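PDB 4XLG: structure-specific endonuclease subunit SLX1 from Candida glabrata, which probably serves as the catalytic subunit of the SLX1-SLX4 endonuclease, cutting branched DNA near single-strand junctions during repair and recombination. Local coordinates for residues 13-19 with 59-65; 112-116 with 145-149; 237-241 with 295-299; 74-78 with 117-123; 39-43 with 54-60. The protein carries 1 engineered substitution. One frame throughout, in Å; residues are numbered along the deposited sequence. Where two conformers were deposited one is given.

Interaction 1: 13-19 with 59-65; sequences CYLLQSI and PWEMVAI
Leu16 turns CG opposite its carbonyl carbon (chi1 -51°), and Trp60 holds its own CG likewise (chi1 -64°), which sets the leucine across the indole at about a right angle. Leu16 CD1 then sits over one face of Trp60, 3.9 Å from the centroid of the five-membered ring, a CH-pi contact. The other branch goes to the next neighbour, with Leu16 CD2 3.7 Å from Met62 CB. Met62 CE comes 3.8 Å from Tyr14 CB. The sulfur meets the Tyr14 ring obliquely, a Met-aromatic contact. Tyr14, Leu16, Met62 and Ile65 share one face of the sheet.

The strands run antiparallel. Gln17 and Glu61 exchange two backbone bonds, Gln17 N to Glu61 O and Glu61 N to Gln17 O, each 2.9 Å. Val63 and Ala64 both face Leu15, a classic beta bulge. On the other face a water donates to Gln17 OE1 at 2.8 Å and to Glu61 OE1 at 2.7 Å. Gln17 NE2 also bonds Arg22 O, and Glu61 OE2 bonds Asn134.

Strand 12-18 carries the first half of the GIY-YIG signature, here Gly-Cys-Tyr. Tyr14 OH bonds His40 and Arg36. The chemistry implies that the Gln17 and Glu61 face is mixed: apolar at Leu15 and Ala64, and polar at Gln17 and Glu61, whose buried ends are satisfied by water and protein partners.

Interaction 2: 112-116 with 145-149; sequences AMITS and KFNVS
This is a small apolar contact at the protein surface, where the loop 145-149 lies against helix 107-118. Val148 carries most of it. No hydrogen bond joins the two segments. Val148 puts CG1 opposite its backbone N (chi1 -165°), and its two methyls fork over the helix. CG1 goes to the side of Thr115 and Ser116, with Val148 CG1 3.9 Å from Thr115 CG2. The other methyl, Val148 CG2, is 3.9 Å from Ala112 CB. Thr115 and Val148 lie alongside each other, pointing opposite ways.

Ala112 CB also meets the edge of the Phe146 ring, near its plane, 3.8 Å from Phe146 CD2. One face of that ring has Lys145 CB over its centre. The ring also meets His109 of helix 107-118.

The loop is shaped by Asp144, whose carboxylate oxygens take the backbone N of Val148 and of Ser149. Thr115 OG1 is hydrogen-bonded to Trp141 NE1, which joins helix 107-118 to helix 135-143 beside the contact. Met113 and Ile114 of the same helix pack on Trp82 of helix 72-84. The loop runs on from helix 135-143 toward strand 160-168.

Interaction 3: 237-241 with 295-299; sequences NLFAF and SIKLN
Leu238 crosses Asn299 at about a right angle, with its CD2 3.7 Å from Asn299 CB. The CB of Leu238 lies 3.5 Å from Ser295 OG, one turn back on helix 288-299. Ser295 places OG opposite its backbone N (chi1 -169°) and from there donates to the backbone of the facing strand. The bond from Ser295 OG to Phe239 O is 2.7 Å long. It meets the carbonyl at a C=O...O angle of 134°, tilted 29° from the carbonyl plane.

A water completes the polar part. It accepts from Phe239 N at 2.8 Å and donates to Ser295 O, also at 2.8 Å. It gives a longer bond to Asn237 O. The N-H and the C=O of Phe239 are thus both tied to Ser295, one through water and one directly.

Farther along, Phe241 and Leu298 reach toward each other, and Phe241 CE1 is 3.5 Å from Leu298 CD1. Tyr208 of helix 176-213 stacks on Phe241 and also touches Leu298. Strand 239-241 pairs with strand 250-252. Cys242 follows the first strand and His252 ends the second; both bind zinc. A helix packed on a short hairpin that supplies ligands to both zinc sites fits the RING-like C-terminal domain of SLX1.

Interaction 4: 74-78 with 117-123; sequences AALQF and LLKNEYF
Phe78 points its ring edge at the face of Phe123 in a T-shaped (edge-to-face) pair. The centroids are 5.1 Å apart and the planes stand at 83°. This pair lies in the buried helix packing that joins helix 72-84 of the GIY-YIG domain to the end of helix 107-118 and to the short helix 121-124. Phe78 turns CG anti to its backbone N (chi1 -168°), which carries its ring toward Leu117 and Phe123. Leu117 CD1 sits over the centre of a Phe78 face, 3.9 Å from the ring centroid, a CH-pi contact. Leu117 CB approaches the rim, 3.5 Å from Phe78 CE2. The opposite face of Phe123 has Tyr122 CD2 over its centre, so the Phe123 ring is held from both sides. Its edge meets the backbone of helix 72-84, with Phe123 CE1 3.8 Å from Ala74 O.

Tyr122 OH donates to Gln77 OE1 at 2.6 Å, in the plane of the amide carbonyl and on a lone pair. Amide and phenol planes are turned 79° apart. Around this shell, Phe69 meets Phe78 edge-to-face, and Tyr90 touches Gln77, Leu117 and Phe123. Gln77 and Tyr122 also pack on another protein chain of the assembly.

Asn120 caps helix 121-124, which carries Tyr122 and Phe123. Its ND2 bonds Tyr90 O. Its OD1 takes Tyr122 N at 2.8 Å, with the donor above the amide carbonyl plane.

Interaction 5: 39-43 with 54-60; sequences QHNGS and RDGTRPW
Helix 33-41 ends at Asn41 against Pro59, whose CA lies 5.0 Å from Asn41 CA just after a cis peptide bond, and Gly42 is the first residue to leave helical angles. Asn41 grips the next residue. Its CG stands opposite the carbonyl carbon (chi1 -76°), which brings the amide to Trp60. Asn41 OD1 accepts from Trp60 N at 2.7 Å in a nearly straight bond (177°), tilted from the amide carbonyl plane. Its ND2 gives a weak bond back to Trp60 O. The amide plane is turned 16° from that of the indole, and Asn41 OD1 meets the ring edge 3.3 Å from Trp60 CD1.

Two arginines reach the last carbonyls of the helix. In one of its two conformers, Arg54 NH2 donates to Asn41 O at 2.8 Å. Arg58 NE makes a weak bond to His40 O at 2.9 Å. A water links His40 O to Trp60 NE1, and another links Gln39 O to Arg58 NH2. Positive charge here probably suits the negative end of the helix dipole.

Asp55 OD1 takes the backbone N of Thr57 in an Asx turn that shapes the loop. The arrangement is that of a helix C-terminus held by side chains of the loop leading into strand 60-67 of the GIY-YIG domain.

How the interactions relate
Interactions 1, 3 and 4 are buried, whereas 2 and 5 lie at the surface. Interactions 1 and 5 share Pro59 and Trp60 and are also joined through Tyr14 and His40. The first is sheet pairing with an apolar face; the second uses arginines, an amide and water at a helix end. Interaction 4 touches interaction 1 where Cys13 meets Phe78. Interactions 2 and 4 both use helix 107-118: methyl packing at the surface in one, a T-shaped ring pair and a phenol-amide bond inside the other. Interaction 3 stands apart in the zinc-binding region, with its centre about 35 Å from that of interaction 1, and combines apolar packing with one hydroxyl bond and a bridging water.

Interaction 1: 13-19 with 59-65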
# COMPACT_ATOMS: atom_id res chain seq x y z
N CYS B 13 -0.87 5.61 -6.44
CA CYS B 13 -1.82 6.71 -6.69
C CYS B 13 -1.00 7.97 -6.92
O CYS B 13 -0.26 8.38 -6.04
CB CYS B 13 -2.72 6.98 -5.48
SG CYS B 13 -3.96 5.73 -5.16
N TYR B 14 -1.18 8.58 -8.09
CA TYR B 14 -0.31 9.68 -8.53
C TYR B 14 -1.04 10.98 -8.62
O TYR B 14 -2.26 11.04 -8.80
CB TYR B 14 0.34 9.37 -9.91
CG TYR B 14 -0.70 9.02 -11.01
CD1 TYR B 14 -1.29 10.02 -11.80
CD2 TYR B 14 -1.11 7.66 -11.22
CE1 TYR B 14 -2.22 9.70 -12.80
CE2 TYR B 14 -2.02 7.32 -12.24
CZ TYR B 14 -2.57 8.39 -13.02
OH TYR B 14 -3.48 8.08 -13.97
N LEU B 15 -0.24 12.04 -8.46
CA LEU B 15 -0.75 13.40 -8.67
C LEU B 15 -0.01 14.03 -9.86
O LEU B 15 1.24 14.03 -9.88
CB LEU B 15 -0.52 14.24 -7.41
CG LEU B 15 -0.88 15.74 -7.53
CD1 LEU B 15 -2.40 15.93 -7.79
CD2 LEU B 15 -0.40 16.51 -6.28
N LEU B 16 -0.77 14.49 -10.85
CA LEU B 16 -0.19 15.18 -12.02
C LEU B 16 -0.47 16.65 -11.85
O LEU B 16 -1.50 17.03 -11.33
CB LEU B 16 -0.82 14.73 -13.34
CG LEU B 16 -0.90 13.22 -13.60
CD1 LEU B 16 -1.58 13.04 -15.04
CD2 LEU B 16 0.54 12.60 -13.49
N GLN B 17 0.47 17.46 -12.32
CA GLN B 17 0.27 18.90 -12.41
C GLN B 17 0.62 19.30 -13.83
O GLN B 17 1.70 19.00 -14.30
CB GLN B 17 1.18 19.62 -11.42
CG GLN B 17 0.98 21.19 -11.47
CD GLN B 17 1.86 21.91 -10.44
OE1 GLN B 17 2.76 21.31 -9.83
NE2 GLN B 17 1.61 23.19 -10.26
N SER B 18 -0.30 19.97 -14.52
CA SER B 18 0.01 20.38 -15.90
C SER B 18 1.26 21.27 -15.94
O SER B 18 1.44 22.20 -15.09
CB SER B 18 -1.21 21.12 -16.50
OG SER B 18 -0.84 21.70 -17.76
N ILE B 19 2.14 21.04 -16.91
CA ILE B 19 3.34 21.90 -16.95
C ILE B 19 3.01 23.33 -17.35
O ILE B 19 3.47 24.28 -16.72
CB ILE B 19 4.42 21.25 -17.89
CG1 ILE B 19 4.84 19.94 -17.19
CG2 ILE B 19 5.64 22.18 -18.11
CD1 ILE B 19 5.54 18.94 -18.22
N PRO B 59 1.77 18.68 -21.96
CA PRO B 59 2.03 17.52 -21.10
C PRO B 59 1.88 17.79 -19.61
O PRO B 59 2.08 18.94 -19.13
CB PRO B 59 3.54 17.20 -21.38
CG PRO B 59 4.13 18.56 -21.81
CD PRO B 59 3.00 19.29 -22.54
N TRP B 60 1.62 16.72 -18.89
CA TRP B 60 1.53 16.71 -17.45
C TRP B 60 2.88 16.37 -16.86
O TRP B 60 3.59 15.50 -17.38
CB TRP B 60 0.54 15.63 -16.99
CG TRP B 60 -0.87 15.82 -17.41
CD1 TRP B 60 -1.48 15.25 -18.52
CD2 TRP B 60 -1.88 16.52 -16.70
NE1 TRP B 60 -2.82 15.58 -18.52
CE2 TRP B 60 -3.09 16.34 -17.41
CE3 TRP B 60 -1.87 17.27 -15.52
CZ2 TRP B 60 -4.31 16.90 -16.97
CZ3 TRP B 60 -3.09 17.83 -15.07
CH2 TRP B 60 -4.28 17.64 -15.80
N GLU B 61 3.18 16.92 -15.68
CA GLU B 61 4.31 16.45 -14.86
C GLU B 61 3.77 15.55 -13.74
O GLU B 61 2.81 15.94 -13.08
CB GLU B 61 5.05 17.68 -14.20
CG GLU B 61 6.21 17.25 -13.28
CD GLU B 61 6.75 18.42 -12.45
OE1 GLU B 61 6.12 19.51 -12.43
OE2 GLU B 61 7.82 18.24 -11.81
N MET B 62 4.31 14.33 -13.57
CA MET B 62 3.89 13.55 -12.40
C MET B 62 4.69 14.08 -11.22
O MET B 62 5.89 13.87 -11.15
CB MET B 62 4.13 12.04 -12.63
CG MET B 62 3.61 11.21 -11.41
SD MET B 62 3.78 9.43 -11.73
CE MET B 62 2.55 9.21 -13.02
N VAL B 63 4.04 14.75 -10.27
CA VAL B 63 4.85 15.38 -9.23
C VAL B 63 5.03 14.52 -7.98
O VAL B 63 5.99 14.72 -7.20
CB VAL B 63 4.24 16.77 -8.81
CG1 VAL B 63 4.33 17.75 -10.04
CG2 VAL B 63 2.79 16.70 -8.27
N ALA B 64 4.11 13.58 -7.77
CA ALA B 64 4.18 12.71 -6.58
C ALA B 64 3.45 11.42 -6.85
O ALA B 64 2.53 11.37 -7.67
CB ALA B 64 3.56 13.40 -5.33
N ILE B 65 3.85 10.36 -6.14
CA ILE B 65 3.06 9.14 -6.24
C ILE B 65 3.16 8.46 -4.85
O ILE B 65 4.21 8.49 -4.20
CB ILE B 65 3.55 8.21 -7.39
CG1 ILE B 65 2.58 7.01 -7.57
CG2 ILE B 65 5.04 7.72 -7.18
CD1 ILE B 65 2.89 6.31 -8.98
O HOH W 1 5.53 21.19 -10.35
O HOH W 2 4.11 20.96 -13.57

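Interaction 2: 112-116 with 145-149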
# COMPACT_ATOMS: atom_id res chain seq x y z
N ALA B 112 -2.11 18.28 1.45
CA ALA B 112 -2.65 18.02 2.78
C ALA B 112 -3.54 16.77 2.82
O ALA B 112 -3.54 16.06 3.82
CB ALA B 112 -3.47 19.24 3.27
N MET B 113 -4.30 16.54 1.75
CA MET B 113 -5.15 15.35 1.70
C MET B 113 -4.30 14.09 1.79
O MET B 113 -4.73 13.07 2.38
CB MET B 113 -6.00 15.29 0.42
CG MET B 113 -7.29 16.13 0.50
SD MET B 113 -8.34 15.48 1.85
CE MET B 113 -8.51 13.75 1.44
N ILE B 114 -3.09 14.12 1.23
CA ILE B 114 -2.23 12.93 1.34
C ILE B 114 -1.94 12.64 2.80
O ILE B 114 -2.07 11.51 3.27
CB ILE B 114 -0.87 13.11 0.62
CG1 ILE B 114 -1.11 13.40 -0.86
CG2 ILE B 114 -0.01 11.79 0.81
CD1 ILE B 114 0.17 13.81 -1.67
N THR B 115 -1.50 13.65 3.52
CA THR B 115 -1.17 13.43 4.91
C THR B 115 -2.38 12.95 5.71
O THR B 115 -2.27 12.02 6.49
CB THR B 115 -0.59 14.70 5.56
OG1 THR B 115 0.48 15.16 4.73
CG2 THR B 115 -0.08 14.38 6.98
N SER B 116 -3.54 13.58 5.48
CA SER B 116 -4.74 13.17 6.18
C SER B 116 -5.07 11.71 5.98
O SER B 116 -5.46 11.01 6.92
CB SER B 116 -5.92 14.03 5.76
OG SER B 116 -5.65 15.36 6.17
N LYS B 145 1.18 23.51 5.61
CA LYS B 145 0.50 24.79 5.88
C LYS B 145 -0.64 24.66 6.90
O LYS B 145 -0.89 25.55 7.72
CB LYS B 145 -0.03 25.36 4.55
CG LYS B 145 -0.56 26.77 4.54
CD LYS B 145 -1.08 27.09 3.14
N PHE B 146 -1.31 23.51 6.85
CA PHE B 146 -2.50 23.27 7.65
C PHE B 146 -2.23 22.44 8.90
O PHE B 146 -3.16 22.08 9.64
CB PHE B 146 -3.56 22.60 6.76
CG PHE B 146 -3.88 23.42 5.54
CD1 PHE B 146 -4.20 24.77 5.66
CD2 PHE B 146 -3.84 22.85 4.27
CE1 PHE B 146 -4.49 25.54 4.54
CE2 PHE B 146 -4.13 23.60 3.14
CZ PHE B 146 -4.46 24.96 3.27
N ASN B 147 -0.95 22.16 9.15
CA ASN B 147 -0.53 21.34 10.30
C ASN B 147 -1.35 20.08 10.44
O ASN B 147 -1.90 19.82 11.51
CB ASN B 147 -0.60 22.13 11.60
CG ASN B 147 0.35 23.29 11.58
OD1 ASN B 147 1.56 23.11 11.49
ND2 ASN B 147 -0.19 24.50 11.61
N VAL B 148 -1.43 19.32 9.35
CA VAL B 148 -2.06 18.01 9.40
C VAL B 148 -1.20 16.99 10.16
O VAL B 148 -1.73 16.05 10.75
CB VAL B 148 -2.34 17.45 7.98
CG1 VAL B 148 -3.32 16.29 8.06
CG2 VAL B 148 -2.90 18.53 7.07
N SER B 149 0.12 17.16 10.13
CA SER B 149 1.01 16.28 10.91
C SER B 149 0.77 16.42 12.42
O SER B 149 1.13 17.43 13.04
CB SER B 149 2.48 16.56 10.59
OG SER B 149 2.83 16.03 9.32

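Interaction 3: 237-241 with 295-299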
# COMPACT_ATOMS: atom_id res chain seq x y z
N ASN B 237 3.02 -23.20 4.17
CA ASN B 237 3.84 -22.80 3.01
C ASN B 237 4.02 -21.30 2.84
O ASN B 237 4.63 -20.84 1.86
CB ASN B 237 3.24 -23.40 1.75
CG ASN B 237 3.41 -24.91 1.72
OD1 ASN B 237 4.50 -25.39 1.47
ND2 ASN B 237 2.35 -25.65 2.02
N LEU B 238 3.44 -20.54 3.77
CA LEU B 238 3.66 -19.10 3.77
C LEU B 238 4.76 -18.80 4.79
O LEU B 238 4.66 -19.19 5.97
CB LEU B 238 2.38 -18.34 4.13
CG LEU B 238 1.25 -18.36 3.10
CD1 LEU B 238 0.07 -17.46 3.60
CD2 LEU B 238 1.80 -17.86 1.74
N PHE B 239 5.82 -18.13 4.33
CA PHE B 239 6.97 -17.86 5.16
C PHE B 239 7.13 -16.36 5.36
O PHE B 239 6.60 -15.57 4.59
CB PHE B 239 8.23 -18.42 4.54
CG PHE B 239 8.13 -19.89 4.25
CD1 PHE B 239 7.92 -20.79 5.28
CD2 PHE B 239 8.20 -20.35 2.95
CE1 PHE B 239 7.81 -22.17 5.03
CE2 PHE B 239 8.12 -21.72 2.68
CZ PHE B 239 7.90 -22.64 3.72
N ALA B 240 7.88 -16.01 6.40
CA ALA B 240 8.16 -14.62 6.73
C ALA B 240 9.67 -14.47 6.87
O ALA B 240 10.34 -15.36 7.44
CB ALA B 240 7.45 -14.21 8.04
N PHE B 241 10.20 -13.38 6.33
CA PHE B 241 11.63 -13.11 6.33
C PHE B 241 11.91 -11.73 6.87
O PHE B 241 11.08 -10.83 6.72
CB PHE B 241 12.22 -13.19 4.91
CG PHE B 241 11.96 -14.49 4.22
CD1 PHE B 241 10.74 -14.73 3.59
CD2 PHE B 241 12.93 -15.48 4.21
CE1 PHE B 241 10.51 -15.92 2.95
CE2 PHE B 241 12.71 -16.69 3.55
CZ PHE B 241 11.49 -16.91 2.94
N SER B 295 5.81 -13.14 1.10
CA SER B 295 5.26 -14.39 1.57
C SER B 295 4.36 -15.02 0.52
O SER B 295 4.52 -16.19 0.14
CB SER B 295 4.46 -14.17 2.89
OG SER B 295 4.17 -15.45 3.42
N ILE B 296 3.42 -14.25 0.04
CA ILE B 296 2.46 -14.78 -0.92
C ILE B 296 3.09 -15.01 -2.28
O ILE B 296 2.87 -16.05 -2.90
CB ILE B 296 1.26 -13.81 -1.07
CG1 ILE B 296 0.49 -13.75 0.24
CG2 ILE B 296 0.37 -14.22 -2.25
CD1 ILE B 296 -0.64 -12.74 0.14
N LYS B 297 3.96 -14.10 -2.72
CA LYS B 297 4.52 -14.29 -4.06
C LYS B 297 5.47 -15.49 -4.13
O LYS B 297 5.56 -16.17 -5.16
CB LYS B 297 5.26 -13.02 -4.50
CG LYS B 297 5.62 -13.08 -5.99
CD LYS B 297 5.89 -11.67 -6.45
CE LYS B 297 6.21 -11.66 -7.93
NZ LYS B 297 5.13 -12.26 -8.76
N LEU B 298 6.19 -15.74 -3.04
CA LEU B 298 7.05 -16.92 -3.04
C LEU B 298 6.21 -18.19 -3.15
O LEU B 298 6.59 -19.13 -3.82
CB LEU B 298 7.92 -16.96 -1.78
CG LEU B 298 9.04 -15.90 -1.81
CD1 LEU B 298 9.55 -15.63 -0.38
CD2 LEU B 298 10.20 -16.27 -2.75
N ASN B 299 5.07 -18.20 -2.47
CA ASN B 299 4.22 -19.38 -2.47
C ASN B 299 3.59 -19.59 -3.84
O ASN B 299 3.39 -20.70 -4.27
CB ASN B 299 3.15 -19.25 -1.38
CG ASN B 299 2.24 -20.48 -1.30
OD1 ASN B 299 1.02 -20.38 -1.45
ND2 ASN B 299 2.84 -21.64 -1.10
O HOH W 3 6.15 -17.95 1.57

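Interaction 4: 74-78 with 117-123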
# COMPACT_ATOMS: atom_id res chain seq x y z
N ALA B 74 -7.32 -1.44 -2.64
CA ALA B 74 -6.84 -0.43 -1.66
C ALA B 74 -6.35 0.85 -2.32
O ALA B 74 -6.59 1.95 -1.80
CB ALA B 74 -5.69 -1.01 -0.78
N ALA B 75 -5.63 0.73 -3.44
CA ALA B 75 -5.16 1.94 -4.16
C ALA B 75 -6.37 2.75 -4.62
O ALA B 75 -6.37 3.97 -4.58
CB ALA B 75 -4.30 1.53 -5.40
N LEU B 76 -7.38 2.07 -5.14
CA LEU B 76 -8.58 2.81 -5.62
C LEU B 76 -9.30 3.48 -4.46
O LEU B 76 -9.85 4.58 -4.58
CB LEU B 76 -9.56 1.84 -6.32
CG LEU B 76 -9.05 1.36 -7.69
CD1 LEU B 76 -9.87 0.16 -8.24
CD2 LEU B 76 -9.03 2.54 -8.66
N GLN B 77 -9.37 2.80 -3.33
CA GLN B 77 -9.95 3.44 -2.14
C GLN B 77 -9.23 4.73 -1.79
O GLN B 77 -9.89 5.75 -1.49
CB GLN B 77 -9.92 2.51 -0.92
CG GLN B 77 -10.84 1.32 -1.09
CD GLN B 77 -10.63 0.32 0.03
OE1 GLN B 77 -9.54 -0.23 0.19
NE2 GLN B 77 -11.65 0.12 0.83
N PHE B 78 -7.90 4.69 -1.82
CA PHE B 78 -7.09 5.90 -1.55
C PHE B 78 -7.34 6.94 -2.61
O PHE B 78 -7.59 8.11 -2.32
CB PHE B 78 -5.60 5.52 -1.51
CG PHE B 78 -4.72 6.59 -0.98
CD1 PHE B 78 -4.23 7.58 -1.83
CD2 PHE B 78 -4.32 6.56 0.33
CE1 PHE B 78 -3.36 8.56 -1.34
CE2 PHE B 78 -3.46 7.54 0.83
CZ PHE B 78 -2.98 8.55 -0.01
N LEU B 117 -4.92 11.24 4.75
CA LEU B 117 -5.19 9.81 4.48
C LEU B 117 -4.12 8.87 5.07
O LEU B 117 -4.45 7.82 5.57
CB LEU B 117 -5.30 9.58 2.97
CG LEU B 117 -6.56 10.24 2.35
CD1 LEU B 117 -6.49 10.14 0.82
CD2 LEU B 117 -7.86 9.66 2.88
N LEU B 118 -2.85 9.26 5.01
CA LEU B 118 -1.80 8.45 5.59
C LEU B 118 -1.95 8.36 7.12
O LEU B 118 -1.50 7.39 7.73
CB LEU B 118 -0.42 9.00 5.22
CG LEU B 118 -0.06 9.01 3.75
CD1 LEU B 118 1.27 9.75 3.53
CD2 LEU B 118 0.02 7.55 3.19
N LYS B 119 -2.60 9.33 7.73
CA LYS B 119 -2.85 9.26 9.19
C LYS B 119 -4.05 8.42 9.52
O LYS B 119 -4.31 8.11 10.67
CB LYS B 119 -3.04 10.66 9.80
CG LYS B 119 -1.77 11.49 9.75
N ASN B 120 -4.83 8.05 8.51
CA ASN B 120 -6.09 7.36 8.80
C ASN B 120 -5.85 5.89 9.18
O ASN B 120 -4.97 5.24 8.57
CB ASN B 120 -7.00 7.46 7.58
CG ASN B 120 -8.17 6.50 7.65
OD1 ASN B 120 -8.05 5.36 7.24
ND2 ASN B 120 -9.30 6.97 8.16
N GLU B 121 -6.66 5.38 10.11
CA GLU B 121 -6.47 4.04 10.67
C GLU B 121 -6.32 2.96 9.58
O GLU B 121 -5.45 2.07 9.63
CB GLU B 121 -7.67 3.70 11.61
CG GLU B 121 -9.07 3.96 10.95
CD GLU B 121 -10.25 4.00 11.92
OE1 GLU B 121 -10.05 3.85 13.16
OE2 GLU B 121 -11.40 4.18 11.44
N TYR B 122 -7.16 3.06 8.57
CA TYR B 122 -7.19 2.06 7.50
C TYR B 122 -5.91 2.03 6.67
O TYR B 122 -5.30 0.97 6.43
CB TYR B 122 -8.40 2.34 6.61
CG TYR B 122 -8.50 1.34 5.47
CD1 TYR B 122 -8.83 -0.00 5.72
CD2 TYR B 122 -8.27 1.74 4.16
CE1 TYR B 122 -8.94 -0.94 4.71
CE2 TYR B 122 -8.36 0.81 3.11
CZ TYR B 122 -8.71 -0.53 3.40
OH TYR B 122 -8.79 -1.43 2.36
N PHE B 123 -5.47 3.19 6.21
CA PHE B 123 -4.27 3.19 5.36
C PHE B 123 -2.98 3.06 6.17
O PHE B 123 -1.95 2.68 5.63
CB PHE B 123 -4.25 4.46 4.51
CG PHE B 123 -5.39 4.53 3.55
CD1 PHE B 123 -5.44 3.65 2.44
CD2 PHE B 123 -6.43 5.47 3.74
CE1 PHE B 123 -6.54 3.70 1.56
CE2 PHE B 123 -7.53 5.51 2.87
CZ PHE B 123 -7.58 4.63 1.78

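Interaction 5: 39-43 with 54-60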
# COMPACT_ATOMS: atom_id res chain seq x y z
N GLN B 39 0.24 7.64 -21.68
CA GLN B 39 -1.18 7.66 -22.12
C GLN B 39 -1.79 9.04 -21.82
O GLN B 39 -2.51 9.61 -22.64
CB GLN B 39 -1.98 6.58 -21.42
CG GLN B 39 -1.64 5.16 -22.00
CD GLN B 39 -2.37 4.09 -21.21
OE1 GLN B 39 -2.22 4.00 -19.98
NE2 GLN B 39 -3.24 3.37 -21.88
N HIS B 40 -1.49 9.57 -20.65
CA HIS B 40 -2.03 10.92 -20.33
C HIS B 40 -1.45 12.00 -21.25
O HIS B 40 -2.14 12.99 -21.60
CB HIS B 40 -1.75 11.33 -18.85
CG HIS B 40 -2.61 10.63 -17.85
ND1 HIS B 40 -4.00 10.68 -17.90
CD2 HIS B 40 -2.30 9.94 -16.73
CE1 HIS B 40 -4.49 10.00 -16.88
NE2 HIS B 40 -3.48 9.59 -16.13
N ASN B 41 -0.18 11.86 -21.62
CA ASN B 41 0.49 12.89 -22.40
C ASN B 41 0.39 12.74 -23.89
O ASN B 41 0.62 13.66 -24.65
CB ASN B 41 1.96 12.96 -22.00
CG ASN B 41 2.10 13.67 -20.64
OD1 ASN B 41 1.19 14.41 -20.27
ND2 ASN B 41 3.20 13.43 -19.93
N GLY B 42 0.00 11.58 -24.32
CA GLY B 42 -0.09 11.35 -25.75
C GLY B 42 -1.53 11.02 -25.97
O GLY B 42 -2.38 11.87 -25.83
N SER B 43 -1.82 9.76 -26.22
CA SER B 43 -3.23 9.32 -26.14
C SER B 43 -3.36 7.93 -25.51
O SER B 43 -2.36 7.19 -25.37
CB SER B 43 -3.86 9.32 -27.53
OG SER B 43 -3.15 8.40 -28.33
N ARG B 54 -5.55 19.78 -28.54
CA ARG B 54 -4.68 20.16 -27.44
C ARG B 54 -4.92 21.61 -27.05
O ARG B 54 -5.00 22.50 -27.88
CB ARG B 54 -3.23 19.90 -27.80
CG ARG B 54 -2.97 18.41 -28.06
CD ARG B 54 -1.50 18.10 -28.03
NE ARG B 54 -1.26 16.67 -27.92
CZ ARG B 54 -0.31 16.14 -27.16
NH1 ARG B 54 0.49 16.93 -26.46
NH2 ARG B 54 -0.16 14.83 -27.10
N ASP B 55 -5.05 21.84 -25.74
CA ASP B 55 -5.24 23.22 -25.26
C ASP B 55 -4.08 23.64 -24.36
O ASP B 55 -4.16 24.69 -23.71
CB ASP B 55 -6.57 23.35 -24.53
CG ASP B 55 -6.58 22.65 -23.17
OD1 ASP B 55 -5.69 21.87 -22.81
OD2 ASP B 55 -7.54 22.91 -22.42
N GLY B 56 -3.02 22.86 -24.37
CA GLY B 56 -1.84 23.08 -23.54
C GLY B 56 -1.90 22.43 -22.15
O GLY B 56 -0.95 22.56 -21.38
N THR B 57 -2.97 21.73 -21.80
CA THR B 57 -2.97 20.99 -20.53
C THR B 57 -1.87 19.91 -20.54
O THR B 57 -1.05 19.81 -19.61
CB THR B 57 -4.31 20.32 -20.28
OG1 THR B 57 -5.30 21.35 -20.19
CG2 THR B 57 -4.29 19.62 -18.96
N ARG B 58 -1.84 19.12 -21.60
CA ARG B 58 -0.65 18.26 -21.84
C ARG B 58 0.56 19.08 -22.35
O ARG B 58 0.41 20.04 -23.12
CB ARG B 58 -1.02 17.21 -22.89
CG ARG B 58 -2.15 16.30 -22.45
CD ARG B 58 -2.54 15.57 -23.75
NE ARG B 58 -3.56 14.59 -23.52
CZ ARG B 58 -4.87 14.83 -23.54
NH1 ARG B 58 -5.31 16.08 -23.71
NH2 ARG B 58 -5.72 13.82 -23.39
N PRO B 59 1.77 18.68 -21.96
CA PRO B 59 2.03 17.52 -21.10
C PRO B 59 1.88 17.79 -19.61
O PRO B 59 2.08 18.94 -19.13
CB PRO B 59 3.54 17.20 -21.38
CG PRO B 59 4.13 18.56 -21.81
CD PRO B 59 3.00 19.29 -22.54
N TRP B 60 1.62 16.72 -18.89
CA TRP B 60 1.53 16.71 -17.45
C TRP B 60 2.88 16.37 -16.86
O TRP B 60 3.59 15.50 -17.38
CB TRP B 60 0.54 15.63 -16.99
CG TRP B 60 -0.87 15.82 -17.41
CD1 TRP B 60 -1.48 15.25 -18.52
CD2 TRP B 60 -1.88 16.52 -16.70
NE1 TRP B 60 -2.82 15.58 -18.52
CE2 TRP B 60 -3.09 16.34 -17.41
CE3 TRP B 60 -1.87 17.27 -15.52
CZ2 TRP B 60 -4.31 16.90 -16.97
CZ3 TRP B 60 -3.09 17.83 -15.07
CH2 TRP B 60 -4.28 17.64 -15.80
O HOH W 4 -4.81 11.05 -23.05
O HOH W 5 -4.37 13.98 -20.39
O HOH W 6 2.08 15.85 -24.28